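Local coordinates for protein peptidylprolyl Isomerase (Naegleria fowleri, PDB 6B4P) that probably catalyses cis-trans isomerisation of peptide bonds preceding proline, as an FKBP-type peptidylprolyl isomerase, at residues 102-107 and 112-117; 64-69 and 77-82; 53-56 and 60-63. All blocks are in the same frame, centred on the assembly; numbering follows the deposited sequence.

Contact 1 of 3, residues 102-107 and 112-117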
loop_
_atom_site.group_PDB
_atom_site.type_symbol
_atom_site.label_atom_id
_atom_site.label_comp_id
_atom_site.label_asym_id
_atom_site.label_seq_id
_atom_site.Cartn_x
_atom_site.Cartn_y
_atom_site.Cartn_z
ATOM N N TYR A 102 -0.089 -8.687 7.928
ATOM C CA TYR A 102 -0.916 -9.442 8.858
ATOM C C TYR A 102 -0.114 -10.398 9.727
ATOM O O TYR A 102 -0.707 -11.174 10.483
ATOM C CB TYR A 102 -2.017 -10.187 8.099
ATOM C CG TYR A 102 -2.951 -9.231 7.391
ATOM C CD1 TYR A 102 -2.861 -9.028 6.012
ATOM C CD2 TYR A 102 -3.896 -8.496 8.097
ATOM C CE1 TYR A 102 -3.702 -8.138 5.360
ATOM C CE2 TYR A 102 -4.745 -7.608 7.449
ATOM C CZ TYR A 102 -4.640 -7.428 6.084
ATOM O OH TYR A 102 -5.468 -6.541 5.441
ATOM N N GLY A 103 1.213 -10.335 9.673
ATOM C CA GLY A 103 2.008 -11.119 10.603
ATOM C C GLY A 103 1.786 -12.603 10.411
ATOM O O GLY A 103 1.718 -13.105 9.284
ATOM N N ASN A 104 1.669 -13.325 11.529
ATOM C CA ASN A 104 1.453 -14.766 11.462
ATOM C C ASN A 104 0.008 -15.138 11.156
ATOM O O ASN A 104 -0.300 -16.333 11.075
ATOM C CB ASN A 104 1.895 -15.431 12.769
ATOM C CG ASN A 104 3.394 -15.376 12.967
ATOM O OD1 ASN A 104 4.158 -15.392 12.001
ATOM N ND2 ASN A 104 3.825 -15.318 14.221
ATOM N N ASN A 105 -0.875 -14.159 10.978
ATOM C CA ASN A 105 -2.284 -14.447 10.765
ATOM C C ASN A 105 -2.571 -14.804 9.311
ATOM O O ASN A 105 -1.953 -14.283 8.374
ATOM C CB ASN A 105 -3.146 -13.242 11.145
ATOM C CG ASN A 105 -2.981 -12.833 12.596
ATOM O OD1 ASN A 105 -3.193 -13.629 13.508
ATOM N ND2 ASN A 105 -2.601 -11.583 12.814
ATOM N N ALA A 106 -3.558 -15.672 9.131
ATOM C CA ALA A 106 -4.200 -15.858 7.844
ATOM C C ALA A 106 -5.461 -15.005 7.799
ATOM O O ALA A 106 -6.099 -14.753 8.827
ATOM C CB ALA A 106 -4.568 -17.328 7.619
ATOM N N ILE A 107 -5.795 -14.541 6.600
ATOM C CA ILE A 107 -7.116 -13.974 6.344
ATOM C C ILE A 107 -7.819 -15.017 5.491
ATOM O O ILE A 107 -7.496 -15.142 4.300
ATOM C CB ILE A 107 -7.048 -12.612 5.630
ATOM C CG1 ILE A 107 -6.135 -11.630 6.368
ATOM C CG2 ILE A 107 -8.445 -12.039 5.472
ATOM C CD1 ILE A 107 -6.533 -11.380 7.796
ATOM N N PRO A 112 -2.760 -16.323 2.930
ATOM C CA PRO A 112 -2.240 -17.382 3.796
ATOM C C PRO A 112 -1.437 -16.821 4.957
ATOM O O PRO A 112 -0.917 -15.702 4.919
ATOM C CB PRO A 112 -1.337 -18.199 2.861
ATOM C CG PRO A 112 -1.549 -17.642 1.488
ATOM C CD PRO A 112 -2.067 -16.258 1.638
ATOM N N ALA A 113 -1.310 -17.644 5.997
ATOM C CA ALA A 113 -0.550 -17.240 7.170
ATOM C C ALA A 113 0.880 -16.857 6.800
ATOM O O ALA A 113 1.521 -17.504 5.965
ATOM C CB ALA A 113 -0.542 -18.365 8.206
ATOM N N ASN A 114 1.366 -15.779 7.416
ATOM C CA ASN A 114 2.769 -15.358 7.327
ATOM C C ASN A 114 3.171 -14.961 5.901
ATOM O O ASN A 114 4.201 -15.389 5.377
ATOM C CB ASN A 114 3.694 -16.444 7.882
ATOM C CG ASN A 114 5.085 -15.938 8.131
ATOM O OD1 ASN A 114 5.300 -14.732 8.272
ATOM N ND2 ASN A 114 6.046 -16.851 8.174
ATOM N N SER A 115 2.384 -14.077 5.293
ATOM C CA SER A 115 2.574 -13.690 3.898
ATOM C C SER A 115 3.238 -12.326 3.744
ATOM O O SER A 115 2.726 -11.321 4.254
ATOM C CB SER A 115 1.234 -13.639 3.172
ATOM O OG SER A 115 0.709 -14.925 2.948
ATOM N N THR A 116 4.324 -12.283 2.975
ATOM C CA THR A 116 4.748 -11.039 2.344
ATOM C C THR A 116 3.705 -10.642 1.307
ATOM O O THR A 116 3.228 -11.482 0.544
ATOM C CB THR A 116 6.116 -11.222 1.674
ATOM O OG1 THR A 116 7.091 -11.601 2.651
ATOM C CG2 THR A 116 6.571 -9.925 0.988
ATOM N N LEU A 117 3.318 -9.368 1.288
ATOM C CA LEU A 117 2.293 -8.903 0.365
ATOM C C LEU A 117 2.897 -7.884 -0.580
ATOM O O LEU A 117 3.633 -6.993 -0.145
ATOM C CB LEU A 117 1.107 -8.255 1.096
ATOM C CG LEU A 117 0.451 -9.113 2.172
ATOM C CD1 LEU A 117 -0.678 -8.340 2.811
ATOM C CD2 LEU A 117 -0.053 -10.434 1.593
HETATM O O HOH W 1 0.487 -10.551 5.733
HETATM O O HOH W 2 0.150 -12.995 7.097
#
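Tyr102 and Leu117 cross at about a right angle, and Leu117 CD1 approaches the tyrosine ring obliquely, 3.9 Å from Tyr102 CD1. The ring gets there because Tyr102 CG stands opposite its own carbonyl carbon, beside the backbone N (chi1 -62°). Ile107 CG1 sits 4.0 Å above one ring face, over its centre. Farther out, Asn104 and Asn114 run side by side in the same direction, but their amide planes are 83° apart and the two OD1 atoms stay 4.0 Å from each other; Asn114 OD1 is hydrogen-bonded to Ser98 OG. Ala106 and Ala113 touch through their methyls, CB to CB at 4.2 Å.

Water does much of the polar work. One molecule links Tyr102 N to Ser115 O, and a second donates hydrogen bonds to Gly103 O and Asn105 O and accepts one from Ser115 N. Ala113 CA also makes a nearly straight C-H contact to Asn105 O at 3.5 Å. Within 112-117, Ser115 OG donates to Pro112 O at 2.7 Å.

Tyr102 to Asn105 form a type II' beta turn, closed by Asn105 N to Tyr102 O, with Gly103 at positive phi. It belongs to the long loop between strands 91-96 and 117-126, as in other FKBP domains. Leu117, backbone-bonded to Ile96, packs with Pro112 against Leu50 of strand 41-50, while Tyr102 leans on Ile76 just before helix 77-84.

Contact 2 of 3, residues 64-69 and 77-82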
loop_
_atom_site.group_PDB
_atom_site.type_symbol
_atom_site.label_atom_id
_atom_site.label_comp_id
_atom_site.label_asym_id
_atom_site.label_seq_id
_atom_site.Cartn_x
_atom_site.Cartn_y
_atom_site.Cartn_z
ATOM N N GLN A 64 -14.266 0.709 -7.348
ATOM C CA GLN A 64 -14.451 1.695 -6.298
ATOM C C GLN A 64 -13.156 1.851 -5.525
ATOM O O GLN A 64 -12.632 0.854 -5.001
ATOM C CB GLN A 64 -15.589 1.290 -5.363
ATOM C CG GLN A 64 -16.957 1.312 -6.031
ATOM C CD GLN A 64 -17.293 2.674 -6.607
ATOM O OE1 GLN A 64 -16.901 3.707 -6.061
ATOM N NE2 GLN A 64 -18.018 2.683 -7.722
ATOM N N PRO A 65 -12.600 3.056 -5.437
ATOM C CA PRO A 65 -11.405 3.247 -4.611
ATOM C C PRO A 65 -11.683 2.904 -3.158
ATOM O O PRO A 65 -12.820 2.971 -2.683
ATOM C CB PRO A 65 -11.079 4.735 -4.780
ATOM C CG PRO A 65 -12.336 5.353 -5.312
ATOM C CD PRO A 65 -13.014 4.296 -6.118
ATOM N N PHE A 66 -10.623 2.526 -2.457
ATOM C CA PHE A 66 -10.692 2.259 -1.032
ATOM C C PHE A 66 -10.289 3.509 -0.258
ATOM O O PHE A 66 -9.318 4.185 -0.604
ATOM C CB PHE A 66 -9.784 1.083 -0.662
ATOM C CG PHE A 66 -9.780 0.780 0.794
ATOM C CD1 PHE A 66 -10.836 0.096 1.375
ATOM C CD2 PHE A 66 -8.738 1.204 1.597
ATOM C CE1 PHE A 66 -10.846 -0.164 2.728
ATOM C CE2 PHE A 66 -8.743 0.950 2.962
ATOM C CZ PHE A 66 -9.801 0.260 3.522
ATOM N N VAL A 67 -11.052 3.825 0.788
ATOM C CA VAL A 67 -10.854 5.038 1.568
ATOM C C VAL A 67 -10.492 4.649 2.992
ATOM O O VAL A 67 -11.134 3.775 3.587
ATOM C CB VAL A 67 -12.108 5.930 1.552
ATOM C CG1 VAL A 67 -11.923 7.138 2.470
ATOM C CG2 VAL A 67 -12.407 6.378 0.135
ATOM N N PHE A 68 -9.465 5.293 3.535
ATOM C CA PHE A 68 -9.146 5.098 4.937
ATOM C C PHE A 68 -8.521 6.376 5.473
ATOM O O PHE A 68 -8.114 7.258 4.712
ATOM C CB PHE A 68 -8.240 3.877 5.160
ATOM C CG PHE A 68 -6.831 4.029 4.632
ATOM C CD1 PHE A 68 -5.798 4.418 5.484
ATOM C CD2 PHE A 68 -6.531 3.730 3.307
ATOM C CE1 PHE A 68 -4.491 4.518 5.012
ATOM C CE2 PHE A 68 -5.226 3.834 2.820
ATOM C CZ PHE A 68 -4.204 4.228 3.678
ATOM N N THR A 69 -8.474 6.478 6.800
ATOM C CA THR A 69 -7.899 7.643 7.459
ATOM C C THR A 69 -6.434 7.363 7.761
ATOM O O THR A 69 -6.109 6.419 8.490
ATOM C CB THR A 69 -8.659 7.991 8.737
ATOM O OG1 THR A 69 -10.029 8.270 8.417
ATOM C CG2 THR A 69 -8.044 9.223 9.391
ATOM N N ARG A 77 0.252 -1.736 8.696
ATOM C CA ARG A 77 1.283 -0.728 8.930
ATOM C C ARG A 77 1.986 -0.333 7.638
ATOM O O ARG A 77 2.331 0.841 7.439
ATOM C CB ARG A 77 2.291 -1.251 9.952
ATOM C CG ARG A 77 3.327 -0.226 10.367
ATOM C CD ARG A 77 3.983 -0.639 11.672
ATOM N NE ARG A 77 4.697 -1.909 11.563
ATOM C CZ ARG A 77 6.020 -2.015 11.520
ATOM N NH1 ARG A 77 6.772 -0.924 11.577
ATOM N NH2 ARG A 77 6.595 -3.208 11.425
ATOM N N GLY A 78 2.217 -1.299 6.746
ATOM C CA GLY A 78 2.867 -0.980 5.487
ATOM C C GLY A 78 2.073 -0.015 4.630
ATOM O O GLY A 78 2.654 0.745 3.849
ATOM N N TRP A 79 0.742 -0.026 4.756
ATOM C CA TRP A 79 -0.063 0.963 4.049
ATOM C C TRP A 79 -0.010 2.334 4.721
ATOM O O TRP A 79 0.096 3.354 4.030
ATOM C CB TRP A 79 -1.514 0.499 3.948
ATOM C CG TRP A 79 -1.817 -0.396 2.790
ATOM C CD1 TRP A 79 -0.966 -1.263 2.147
ATOM C CD2 TRP A 79 -3.072 -0.510 2.137
ATOM N NE1 TRP A 79 -1.638 -1.907 1.132
ATOM C CE2 TRP A 79 -2.934 -1.462 1.109
ATOM C CE3 TRP A 79 -4.319 0.109 2.324
ATOM C CZ2 TRP A 79 -3.991 -1.808 0.268
ATOM C CZ3 TRP A 79 -5.365 -0.246 1.502
ATOM C CH2 TRP A 79 -5.194 -1.195 0.481
ATOM N N ASP A 80 -0.101 2.395 6.055
ATOM C CA ASP A 80 0.031 3.689 6.720
ATOM C C ASP A 80 1.383 4.318 6.395
ATOM O O ASP A 80 1.463 5.493 6.021
ATOM C CB ASP A 80 -0.137 3.530 8.234
ATOM C CG ASP A 80 -1.540 3.883 8.732
ATOM O OD1 ASP A 80 -2.357 4.465 7.984
ATOM O OD2 ASP A 80 -1.818 3.567 9.908
ATOM N N LEU A 81 2.464 3.543 6.512
ATOM C CA LEU A 81 3.782 4.098 6.212
ATOM C C LEU A 81 3.952 4.335 4.721
ATOM O O LEU A 81 4.531 5.346 4.302
ATOM C CB LEU A 81 4.878 3.158 6.708
ATOM C CG LEU A 81 5.040 2.972 8.210
ATOM C CD1 LEU A 81 6.106 1.926 8.499
ATOM C CD2 LEU A 81 5.393 4.304 8.861
ATOM N N GLY A 82 3.464 3.406 3.903
ATOM C CA GLY A 82 3.701 3.505 2.473
ATOM C C GLY A 82 2.937 4.647 1.835
ATOM O O GLY A 82 3.489 5.404 1.032
HETATM O O HOH W 3 -5.000 3.963 9.204
#
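Trp79 reaches across to Phe66 and Phe68, and its course is easily followed. CB leaves helix 77-82 toward the strand, and CG stands beside the backbone N (chi1 -85°), which carries the six-membered half of the indole out to the phenylalanines. CE3 meets Phe68 CE2 at 3.9 Å. One atom on, CZ3 touches Phe66 CD2 at 3.7 Å, and that carbon lies in the indole plane, at the ring edge. Both ring pairs are oblique, with planes 66° apart for Phe66 and 36° for Phe68, so the three form an aromatic cluster without a regular stack.

On the other side of the Phe68 ring, CE1 has Asp80 OD1 at its edge, 3.7 Å away. This carboxylate is chiefly taken up with backbone amides: OD1 accepts from Gly71 N and OD2 from Gly73 N, pinning the connecting loop to the helix. A water donates to both Asp80 OD1 and Thr69 O, bridging helix to strand end.

In FKBP relatives, the equivalent tryptophan floors the ligand pocket. Strand 66-69 runs almost perpendicular to the helix segment and pairs with strand 41-50, whose Tyr46 meets the Trp79 ring edge-to-face, as does Phe119 of strand 117-126; the helix thus packs across the concave sheet.

Contact 3 of 3, residues 53-56 and 60-63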
loop_
_atom_site.group_PDB
_atom_site.type_symbol
_atom_site.label_atom_id
_atom_site.label_comp_id
_atom_site.label_asym_id
_atom_site.label_seq_id
_atom_site.Cartn_x
_atom_site.Cartn_y
_atom_site.Cartn_z
ATOM N N GLY A 53 3.231 -13.654 -7.321
ATOM C CA GLY A 53 2.513 -12.915 -8.333
ATOM C C GLY A 53 1.030 -13.214 -8.394
ATOM O O GLY A 53 0.322 -12.587 -9.192
ATOM N N LYS A 54 0.537 -14.134 -7.567
ATOM C CA LYS A 54 -0.881 -14.473 -7.559
ATOM C C LYS A 54 -1.683 -13.336 -6.945
ATOM O O LYS A 54 -1.490 -12.989 -5.774
ATOM C CB LYS A 54 -1.122 -15.758 -6.778
ATOM N N LYS A 55 -2.607 -12.783 -7.722
ATOM C CA LYS A 55 -3.452 -11.703 -7.227
ATOM C C LYS A 55 -4.456 -12.236 -6.216
ATOM O O LYS A 55 -5.110 -13.255 -6.458
ATOM C CB LYS A 55 -4.181 -11.038 -8.396
ATOM C CG LYS A 55 -5.216 -10.004 -7.977
ATOM C CD LYS A 55 -5.776 -9.218 -9.166
ATOM C CE LYS A 55 -6.705 -10.067 -10.007
ATOM N NZ LYS A 55 -7.420 -9.236 -11.022
ATOM N N PHE A 56 -4.587 -11.544 -5.079
ATOM C CA PHE A 56 -5.630 -11.904 -4.134
ATOM C C PHE A 56 -6.734 -10.866 -4.004
ATOM O O PHE A 56 -7.814 -11.213 -3.524
ATOM C CB PHE A 56 -5.039 -12.211 -2.743
ATOM C CG PHE A 56 -4.299 -11.068 -2.106
ATOM C CD1 PHE A 56 -4.973 -10.120 -1.346
ATOM C CD2 PHE A 56 -2.920 -10.959 -2.239
ATOM C CE1 PHE A 56 -4.290 -9.083 -0.750
ATOM C CE2 PHE A 56 -2.223 -9.922 -1.637
ATOM C CZ PHE A 56 -2.908 -8.971 -0.906
ATOM N N LEU A 60 -9.598 -2.243 -8.321
ATOM C CA LEU A 60 -9.933 -2.000 -9.720
ATOM C C LEU A 60 -10.936 -3.018 -10.240
ATOM O O LEU A 60 -11.717 -2.706 -11.145
ATOM C CB LEU A 60 -8.665 -2.008 -10.572
ATOM C CG LEU A 60 -7.706 -0.839 -10.328
ATOM C CD1 LEU A 60 -6.433 -1.015 -11.127
ATOM C CD2 LEU A 60 -8.369 0.494 -10.661
ATOM N N ASP A 61 -10.936 -4.234 -9.687
ATOM C CA ASP A 61 -11.950 -5.205 -10.080
ATOM C C ASP A 61 -13.341 -4.733 -9.691
ATOM O O ASP A 61 -14.317 -5.030 -10.387
ATOM C CB ASP A 61 -11.668 -6.567 -9.447
ATOM C CG ASP A 61 -10.353 -7.163 -9.897
ATOM O OD1 ASP A 61 -9.838 -6.754 -10.960
ATOM O OD2 ASP A 61 -9.840 -8.054 -9.188
ATOM N N ARG A 62 -13.446 -4.006 -8.580
ATOM C CA ARG A 62 -14.707 -3.458 -8.105
ATOM C C ARG A 62 -14.990 -2.067 -8.652
ATOM O O ARG A 62 -16.145 -1.626 -8.626
ATOM C CB ARG A 62 -14.706 -3.401 -6.574
ATOM C CG ARG A 62 -14.233 -4.684 -5.917
ATOM C CD ARG A 62 -14.374 -4.630 -4.404
ATOM N NE ARG A 62 -13.392 -3.750 -3.770
ATOM C CZ ARG A 62 -12.175 -4.135 -3.400
ATOM N NH1 ARG A 62 -11.784 -5.388 -3.602
ATOM N NH2 ARG A 62 -11.353 -3.267 -2.817
ATOM N N GLY A 63 -13.969 -1.369 -9.135
ATOM C CA GLY A 63 -14.133 -0.036 -9.664
ATOM C C GLY A 63 -14.338 1.042 -8.630
ATOM O O GLY A 63 -14.568 2.199 -9.004
#
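Lys55 leaves the strand with CG anti to its backbone N (chi1 173°) and stays extended as far as CD, then bends at chi3 (73°), and this single kink swings CE and NZ over to Asp61. The aspartate answers from the other direction: its CG stands beside the backbone N (chi1 -62°), which aims the carboxylate back at the lysine. The two ends meet as a salt bridge.

The grip is a long one. Lys55 NZ donates at 3.3 Å to Asp61 OD2, which receives it on its syn lone pair, the side of the other oxygen. A weak second bond runs from NZ to Asp61 OD1 at 3.5 Å, so the ammonium faces both oxygens unevenly, OD2 being somewhat nearer. Lys55 CE follows at 3.8 Å from Asp61 OD2. With both residues exposed, solvent would be expected to screen the attraction between the charges.

The carriers of these charges are short elements. Lys55 starts strand 55-58 and rests on Thr47 and Thr49 of the adjoining strand 41-50. Asp61 lies in the weakly bonded helical turn 59-62, whose Leu60 N is bonded to Ser58 OG; Gly63, with positive phi, ends it, and a weak bond from Gly63 N to Leu60 O closes the turn.

Next door, Arg62 points elsewhere, making a salt bridge with Asp57 and a hydrogen bond to Tyr46 OH. In FKBP relatives, the residues equivalent to Tyr46, Phe56 and Asp57 line the ligand pocket. Strands 55-58 and 66-69 both pair antiparallel with 41-50, and the surface ion pair ties the first of them to the helical turn between, consistent with the edge strand of the FKBP fold being interrupted by a bulging loop.

Contact 2 is the most interior, its centre about 6 Å from that of the chain, and it relies on aromatic rings; contacts 1 and 3 are surface contacts, the first mostly water and backbone carbonyls, the other a lone ion pair. All three reach strand 41-50: contact 3 through its neighbour 55-58, contact 2 through 66-69, contact 1 through 117-126. Contacts 1 and 3 touch directly, with Leu117 CD2 packed 3.9 Å from Phe56 CE2, although their centres are about 17 Å apart. Contacts 3 and 2 adjoin in sequence, helix 59-62 leading into strand 66-69. Contacts 1 and 2 do not touch, their nearest atoms being about 7 Å apart.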